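Local structure of C2 toxin component I (Clostridium botulinum, 2J3X) at residues Y101-P106 / S145-G150; F62-A67 / T354-S359; V288-Q293 / G372-F377. The protein is the enzymatic component of the binary C2 toxin, an ADP-ribosyltransferase that probably modifies actin in the host cell. The protein carries 2 engineered substitutions. All coordinates share one frame; numbering follows the deposited sequence.

Residues 62-67, at the start of helix 65-73, open interaction 2 first along the chain. The two segments of interaction 1 follow, 101-106 and then 145-150, so this contact closes entirely within the long loop of interaction 2. Its strands belong to the eight-stranded sheet of the N-terminal ADP-ribosyltransferase region. Residues 288-293 then open interaction 3. Residues 354-359 return to close interaction 2, and 372-377 close interaction 3, so these two contacts cross. Interaction 3 stays within the C-terminal ADP-ribosyltransferase region, joining the approaches to strands 295-301 and 375-377. Interaction 2 ties the two regions together. Interactions 1 and 3 are in series, their centres about 33 Å apart.

Interaction 1 of 3, residues Y101-P106 / S145-G150; sequences YVNFTP and SFISLG. With SO4 (sulfate ion), chain P.
Tyr-101 and Gly-150 form an antiparallel hydrogen-bonded pair. Tyr-101 N gives to Gly-150 O at 2.9 Å, and Gly-150 N returns a bond to Tyr-101 O. Tyr-101 OH is hydrogen-bonded to Asp-153. Val-102 and Leu-149 follow as a non-hydrogen-bonded pair. The pairing then fades: Asn-103 N reaches Ser-148 O only by a weak bond of 3.4 Å.

The Asn-103 amide takes over from the backbone. Asn-103 OD1 accepts from Ser-148 N at 2.9 Å in a nearly straight bond (172°), the donor above the carbonyl plane and not on a lone pair. A chi1 of 58° sets the amide between the backbone N and the carbonyl carbon. Asn-103 ND2 gives to a water at 3.0 Å, and this water donates to Phe-146 O at 2.7 Å. ND2 also makes a weak bond to a sulfate, probably from the crystallisation liquor, which Lys-50 and Thr-51 bind as well. Phe-146 O has a second donor in Ser-145 OG. Ser-148 OG is hydrogen-bonded to Lys-50 NZ, and Asn-103 O to Lys-143 NZ. Asn-103 is the centre of an inverse gamma turn, closed by Phe-104 N and Val-102 O.

On the apolar side Ile-147 CD1 and Leu-149 CD1 both pack on Val-102 CG1 at 3.8 Å. Ile-147 CD1 also meets Phe-104 CE1 at 3.9 Å. Strands 98-102 and 147-150 lie between strands 162-168 and 183-187, and helix 47-59 covers Ser-145 and Phe-146.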
# COMPACT_ATOMS: atom_id res chain seq x y z
N TYR A 101 13.11 -15.29 -2.01
CA TYR A 101 13.37 -14.04 -1.31
C TYR A 101 12.59 -12.95 -2.02
O TYR A 101 12.79 -12.73 -3.24
CB TYR A 101 14.84 -13.70 -1.41
CG TYR A 101 15.75 -14.72 -0.81
CD1 TYR A 101 15.62 -15.08 0.54
CD2 TYR A 101 16.73 -15.36 -1.60
CE1 TYR A 101 16.52 -16.02 1.13
CE2 TYR A 101 17.62 -16.34 -1.01
CZ TYR A 101 17.49 -16.65 0.32
OH TYR A 101 18.33 -17.59 0.93
N VAL A 102 11.73 -12.26 -1.29
CA VAL A 102 10.97 -11.19 -1.94
C VAL A 102 11.71 -9.86 -1.97
O VAL A 102 12.53 -9.56 -1.10
CB VAL A 102 9.53 -11.02 -1.33
CG1 VAL A 102 8.62 -12.15 -1.79
CG2 VAL A 102 9.55 -11.01 0.20
N ASN A 103 11.45 -9.04 -2.98
CA ASN A 103 12.21 -7.80 -3.13
C ASN A 103 11.67 -6.67 -2.23
O ASN A 103 10.96 -5.77 -2.72
CB ASN A 103 12.31 -7.40 -4.60
CG ASN A 103 10.96 -7.22 -5.30
OD1 ASN A 103 9.92 -7.87 -5.00
ND2 ASN A 103 10.99 -6.37 -6.32
N PHE A 104 11.94 -6.75 -0.91
CA PHE A 104 11.67 -5.62 0.03
C PHE A 104 12.99 -5.10 0.54
O PHE A 104 13.79 -5.91 1.07
CB PHE A 104 10.82 -5.99 1.24
CG PHE A 104 9.37 -6.07 0.96
CD1 PHE A 104 8.81 -7.23 0.38
CD2 PHE A 104 8.54 -5.03 1.35
CE1 PHE A 104 7.45 -7.30 0.14
CE2 PHE A 104 7.19 -5.07 1.06
CZ PHE A 104 6.63 -6.20 0.47
N THR A 105 13.21 -3.79 0.43
CA THR A 105 14.34 -3.12 1.11
C THR A 105 13.95 -2.66 2.49
O THR A 105 12.74 -2.64 2.82
CB THR A 105 14.77 -1.85 0.31
OG1 THR A 105 13.66 -0.97 0.28
CG2 THR A 105 15.14 -2.24 -1.12
N PRO A 106 14.94 -2.27 3.34
CA PRO A 106 14.54 -1.70 4.65
C PRO A 106 13.54 -0.55 4.51
O PRO A 106 12.57 -0.53 5.26
CB PRO A 106 15.86 -1.23 5.27
CG PRO A 106 16.92 -2.18 4.64
CD PRO A 106 16.41 -2.42 3.22
N SER A 145 3.62 -2.76 -6.56
CA SER A 145 3.97 -3.20 -7.91
C SER A 145 3.92 -4.73 -7.92
O SER A 145 3.56 -5.34 -6.92
CB SER A 145 5.39 -2.75 -8.30
OG SER A 145 6.35 -3.34 -7.39
N PHE A 146 4.24 -5.31 -9.07
CA PHE A 146 4.50 -6.76 -9.12
C PHE A 146 5.59 -7.04 -8.11
O PHE A 146 6.48 -6.19 -7.88
CB PHE A 146 5.02 -7.11 -10.50
CG PHE A 146 4.07 -6.73 -11.58
CD1 PHE A 146 2.86 -7.44 -11.75
CD2 PHE A 146 4.34 -5.61 -12.37
CE1 PHE A 146 1.93 -7.08 -12.78
CE2 PHE A 146 3.43 -5.24 -13.40
CZ PHE A 146 2.25 -5.96 -13.61
N ILE A 147 5.55 -8.23 -7.53
CA ILE A 147 6.54 -8.65 -6.55
C ILE A 147 7.41 -9.73 -7.20
O ILE A 147 6.93 -10.51 -8.05
CB ILE A 147 5.83 -9.08 -5.24
CG1 ILE A 147 6.78 -9.21 -4.06
CG2 ILE A 147 5.00 -10.35 -5.46
CD1 ILE A 147 6.04 -9.57 -2.74
N SER A 148 8.72 -9.71 -6.91
CA SER A 148 9.65 -10.67 -7.50
C SER A 148 10.08 -11.62 -6.40
O SER A 148 10.28 -11.18 -5.28
CB SER A 148 10.87 -9.96 -8.03
OG SER A 148 10.54 -9.10 -9.13
N LEU A 149 10.21 -12.91 -6.71
CA LEU A 149 10.68 -13.88 -5.71
C LEU A 149 11.99 -14.47 -6.23
O LEU A 149 11.96 -15.29 -7.17
CB LEU A 149 9.66 -14.99 -5.53
CG LEU A 149 10.04 -15.99 -4.43
CD1 LEU A 149 9.64 -15.57 -2.98
CD2 LEU A 149 9.41 -17.39 -4.72
N GLY A 150 13.13 -14.01 -5.69
CA GLY A 150 14.46 -14.52 -6.12
C GLY A 150 14.62 -15.95 -5.63
O GLY A 150 14.27 -16.26 -4.50
S SO4 P . 12.42 -3.16 -9.27
O1 SO4 P . 12.78 -4.11 -10.32
O2 SO4 P . 11.11 -2.54 -9.50
O3 SO4 P . 12.37 -3.83 -7.96
O4 SO4 P . 13.40 -2.06 -9.32
O HOH W 1 9.08 -6.64 -8.57

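Interaction 2 of 3, residues F62-A67 / T354-S359. With GOL (glycerol), chain I; SO4 (sulfate ion), chain U.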
# COMPACT_ATOMS: atom_id res chain seq x y z
N PHE A 62 -2.82 4.99 -7.74
CA PHE A 62 -3.00 6.26 -7.01
C PHE A 62 -3.14 7.43 -8.00
O PHE A 62 -2.66 8.53 -7.75
CB PHE A 62 -1.83 6.49 -6.03
CG PHE A 62 -1.69 5.34 -5.04
CD1 PHE A 62 -2.67 5.11 -4.05
CD2 PHE A 62 -0.65 4.41 -5.23
CE1 PHE A 62 -2.53 3.95 -3.16
CE2 PHE A 62 -0.55 3.27 -4.39
CZ PHE A 62 -1.46 3.07 -3.38
N SER A 63 -3.77 7.12 -9.15
CA SER A 63 -4.16 8.11 -10.14
C SER A 63 -5.65 7.96 -10.37
O SER A 63 -6.22 6.85 -10.21
CB SER A 63 -3.40 7.87 -11.43
OG SER A 63 -1.98 7.93 -11.22
N SER A 64 -6.33 9.06 -10.72
CA SER A 64 -7.80 9.01 -10.89
C SER A 64 -8.23 8.08 -12.07
O SER A 64 -7.49 7.94 -13.06
CB SER A 64 -8.41 10.40 -11.14
OG SER A 64 -8.08 10.82 -12.46
N LEU A 65 -9.45 7.54 -11.99
CA LEU A 65 -10.01 6.74 -13.11
C LEU A 65 -10.09 7.62 -14.39
O LEU A 65 -9.85 7.12 -15.49
CB LEU A 65 -11.38 6.10 -12.73
CG LEU A 65 -11.21 5.29 -11.40
CD1 LEU A 65 -12.56 4.84 -10.79
CD2 LEU A 65 -10.34 4.10 -11.58
N THR A 66 -10.37 8.91 -14.23
CA THR A 66 -10.28 9.85 -15.37
C THR A 66 -8.91 9.84 -16.04
O THR A 66 -8.80 9.75 -17.27
CB THR A 66 -10.62 11.28 -14.91
OG1 THR A 66 -11.96 11.28 -14.45
CG2 THR A 66 -10.54 12.25 -16.10
N ALA A 67 -7.85 9.88 -15.22
CA ALA A 67 -6.50 9.92 -15.74
C ALA A 67 -6.18 8.57 -16.41
O ALA A 67 -5.53 8.53 -17.45
CB ALA A 67 -5.52 10.19 -14.60
N THR A 354 -8.33 7.86 -5.27
CA THR A 354 -8.03 9.09 -6.01
C THR A 354 -9.27 9.68 -6.70
O THR A 354 -9.34 9.76 -7.92
CB THR A 354 -6.93 8.84 -7.05
OG1 THR A 354 -5.84 8.15 -6.39
CG2 THR A 354 -6.37 10.24 -7.58
N PRO A 355 -10.25 10.13 -5.91
CA PRO A 355 -11.37 10.81 -6.56
C PRO A 355 -10.80 12.05 -7.28
O PRO A 355 -9.90 12.70 -6.74
CB PRO A 355 -12.23 11.24 -5.37
CG PRO A 355 -11.82 10.40 -4.24
CD PRO A 355 -10.35 10.12 -4.44
N SER A 356 -11.27 12.36 -8.50
CA SER A 356 -10.70 13.45 -9.29
C SER A 356 -10.54 14.75 -8.53
O SER A 356 -9.53 15.49 -8.69
CB SER A 356 -11.63 13.71 -10.51
OG SER A 356 -11.17 12.86 -11.52
N SER A 357 -11.54 15.08 -7.73
CA SER A 357 -11.50 16.38 -7.07
C SER A 357 -10.38 16.46 -6.00
O SER A 357 -9.95 17.54 -5.61
CB SER A 357 -12.86 16.72 -6.52
OG SER A 357 -13.01 16.03 -5.34
N PHE A 358 -9.84 15.31 -5.61
CA PHE A 358 -8.70 15.31 -4.67
C PHE A 358 -7.36 14.94 -5.28
O PHE A 358 -6.39 14.79 -4.59
CB PHE A 358 -9.01 14.44 -3.47
CG PHE A 358 -10.29 14.82 -2.80
CD1 PHE A 358 -10.41 16.05 -2.18
CD2 PHE A 358 -11.36 13.95 -2.79
CE1 PHE A 358 -11.61 16.40 -1.56
CE2 PHE A 358 -12.55 14.28 -2.18
CZ PHE A 358 -12.68 15.49 -1.57
N SER A 359 -7.30 14.87 -6.59
CA SER A 359 -6.17 14.27 -7.27
C SER A 359 -4.87 15.06 -7.17
O SER A 359 -3.76 14.49 -7.27
CB SER A 359 -6.55 14.01 -8.73
OG SER A 359 -6.71 15.22 -9.45
C1 GOL I . -12.89 10.36 -10.34
O1 GOL I . -12.60 9.94 -11.70
C2 GOL I . -14.33 10.31 -9.89
O2 GOL I . -14.46 9.35 -8.93
C3 GOL I . -14.58 11.45 -9.01
O3 GOL I . -14.55 10.88 -7.74
S SO4 U . -14.47 10.55 -16.81
O1 SO4 U . -13.50 10.72 -17.89
O2 SO4 U . -14.64 9.15 -16.34
O3 SO4 U . -14.04 11.38 -15.67
O4 SO4 U . -15.79 11.03 -17.26
O HOH W 2 -10.98 8.17 -9.49
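Thr-354 has a chi1 of -49°, which sets OG1 beside its own backbone N and CG2 anti to that N. Thr-354 OG1 comes against the carbonyl carbon of Phe-62, with OG1 to C at 3.2 Å. Thr-354 CG2 packs on Ser-64 N at 3.4 Å. On the facing segment, Ser-64 has a chi1 of 73°, and this turns OG back to the start of helix 65-73. Ser-64 OG accepts from Ala-67 N at 2.9 Å and acts as the N-cap.

The hydroxyl of Thr-354 finds its polar partner elsewhere, in Arg-300 of strand 295-301. Its carbonyl faces the helix start. Ser-64 CA makes a C-H...O contact with Thr-354 O at 3.4 Å. A water donates to Thr-354 O at 2.8 Å and accepts from Leu-65 N at 3.0 Å, so it bridges the two segments.

Nearer the surface, a glycerol probably taken up from the crystallisation liquor lies between the exposed Thr-66 and Ser-356. Glycerol O1 gives to Thr-66 OG1 at 3.1 Å and makes a weak bond to Ser-356 OG. Within its own turn, Ser-356 O accepts from both Ser-359 N and Ser-359 OG.

The two segments share no clear direct hydrogen bond. Between them, van der Waals packing of the threonine and one water make the join. Direct bonds to the C-terminal region lie beside it, from Phe-62 O to Ser-408 and from Ser-63 OG to Ile-409 N. The water supplies a partner to a first-turn helix N-H and to the carbonyl of a buried threonine.

Interaction 3 of 3, residues V288-Q293 / G372-F377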
# COMPACT_ATOMS: atom_id res chain seq x y z
N VAL A 288 -23.20 1.79 15.56
CA VAL A 288 -24.26 0.77 15.34
C VAL A 288 -23.74 -0.45 14.54
O VAL A 288 -24.04 -1.62 14.88
CB VAL A 288 -25.53 1.41 14.74
CG1 VAL A 288 -26.51 0.35 14.14
CG2 VAL A 288 -26.27 2.32 15.81
N LYS A 289 -22.90 -0.19 13.54
CA LYS A 289 -22.38 -1.26 12.71
C LYS A 289 -20.87 -1.00 12.46
O LYS A 289 -20.49 -0.44 11.44
CB LYS A 289 -23.22 -1.33 11.41
CG LYS A 289 -22.98 -2.53 10.56
CD LYS A 289 -24.26 -2.91 9.68
CE LYS A 289 -23.98 -4.38 9.39
NZ LYS A 289 -24.61 -4.82 8.17
N PRO A 290 -20.02 -1.27 13.48
CA PRO A 290 -18.58 -0.96 13.32
C PRO A 290 -17.96 -1.70 12.11
O PRO A 290 -18.52 -2.67 11.58
CB PRO A 290 -17.97 -1.42 14.65
CG PRO A 290 -19.15 -1.25 15.67
CD PRO A 290 -20.31 -1.79 14.83
N ILE A 291 -16.82 -1.20 11.63
CA ILE A 291 -16.20 -1.80 10.46
C ILE A 291 -16.07 -3.33 10.64
O ILE A 291 -15.52 -3.79 11.62
CB ILE A 291 -14.81 -1.18 10.29
CG1 ILE A 291 -14.93 0.36 10.07
CG2 ILE A 291 -14.03 -1.83 9.14
CD1 ILE A 291 -15.88 0.74 8.87
N PRO A 292 -16.65 -4.11 9.73
CA PRO A 292 -16.81 -5.56 10.01
C PRO A 292 -15.56 -6.40 9.78
O PRO A 292 -15.50 -7.54 10.22
CB PRO A 292 -17.93 -5.96 9.05
CG PRO A 292 -17.77 -5.02 7.91
CD PRO A 292 -17.36 -3.70 8.52
N GLN A 293 -14.63 -5.90 8.96
CA GLN A 293 -13.39 -6.65 8.67
C GLN A 293 -12.33 -5.62 8.37
O GLN A 293 -12.67 -4.49 8.03
CB GLN A 293 -13.58 -7.60 7.47
CG GLN A 293 -13.80 -6.83 6.11
CD GLN A 293 -14.09 -7.71 4.90
OE1 GLN A 293 -14.92 -7.40 4.10
NE2 GLN A 293 -13.38 -8.85 4.78
N GLY A 372 -13.92 -3.61 13.86
CA GLY A 372 -14.43 -3.13 15.12
C GLY A 372 -14.23 -1.62 15.20
O GLY A 372 -14.74 -0.99 16.13
N ALA A 373 -13.44 -1.05 14.28
CA ALA A 373 -13.28 0.47 14.27
C ALA A 373 -14.67 1.13 14.19
O ALA A 373 -15.57 0.65 13.47
CB ALA A 373 -12.44 0.94 13.12
N ILE A 374 -14.84 2.24 14.91
CA ILE A 374 -16.11 2.91 14.91
C ILE A 374 -16.20 3.87 13.68
O ILE A 374 -15.40 4.83 13.52
CB ILE A 374 -16.32 3.72 16.19
CG1 ILE A 374 -16.17 2.84 17.44
CG2 ILE A 374 -17.70 4.47 16.13
CD1 ILE A 374 -17.12 1.60 17.54
N GLY A 375 -17.12 3.54 12.80
CA GLY A 375 -17.28 4.21 11.52
C GLY A 375 -18.35 3.49 10.73
O GLY A 375 -18.81 2.41 11.11
N ALA A 376 -18.72 4.06 9.58
CA ALA A 376 -19.72 3.42 8.72
C ALA A 376 -19.49 3.86 7.30
O ALA A 376 -19.13 5.02 7.03
CB ALA A 376 -21.15 3.84 9.14
N PHE A 377 -19.75 2.95 6.39
CA PHE A 377 -19.84 3.35 4.97
C PHE A 377 -21.18 4.04 4.80
O PHE A 377 -22.22 3.55 5.24
CB PHE A 377 -19.77 2.08 4.09
CG PHE A 377 -19.62 2.31 2.61
CD1 PHE A 377 -20.69 2.87 1.84
CD2 PHE A 377 -18.46 1.97 1.99
CE1 PHE A 377 -20.55 3.06 0.46
CE2 PHE A 377 -18.29 2.11 0.59
CZ PHE A 377 -19.37 2.65 -0.20
O HOH W 3 -21.63 2.00 12.26
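The loop that leads into edge strand 295-301 pairs here with the turn that follows strand 363-369 and runs into strand 375-377. Strands 295-301 and 363-369 are antiparallel neighbours in the five-stranded sheet, and the contact lies just beyond their paired ends. Ile-291 gives and takes the two backbone bonds. Ile-291 N donates to Ala-373 O at 2.9 Å, and Ile-291 O accepts from Gly-372 N at 2.8 Å. Both donors lie in the plane of the carbonyl they approach. Gly-372 has a positive phi of 101°, a backbone shape that calls for glycine.

Pro-290 CB rests on Ala-373 O at 3.4 Å. Pro-290 CG lies alongside Ile-374 CD1 at 4.0 Å, the two side chains pointing the same way. Ile-291 CG1 touches Ala-373 CB at 4.0 Å. A chi2 of -55° brings Ile-291 CD1 to 4.0 Å from Gly-375 O. Lys-289 NZ leads away to Asn-233 O, a hydrogen bond, and to Asp-236, a salt bridge.

A water accepts from Lys-289 N at 2.8 Å and can donate to Gly-375 O. Lys-289 O and Gly-375 O come close as two acceptors that cannot bond each other. Lys-289 O is instead hydrogen-bonded to the hydroxyl of Tyr-234.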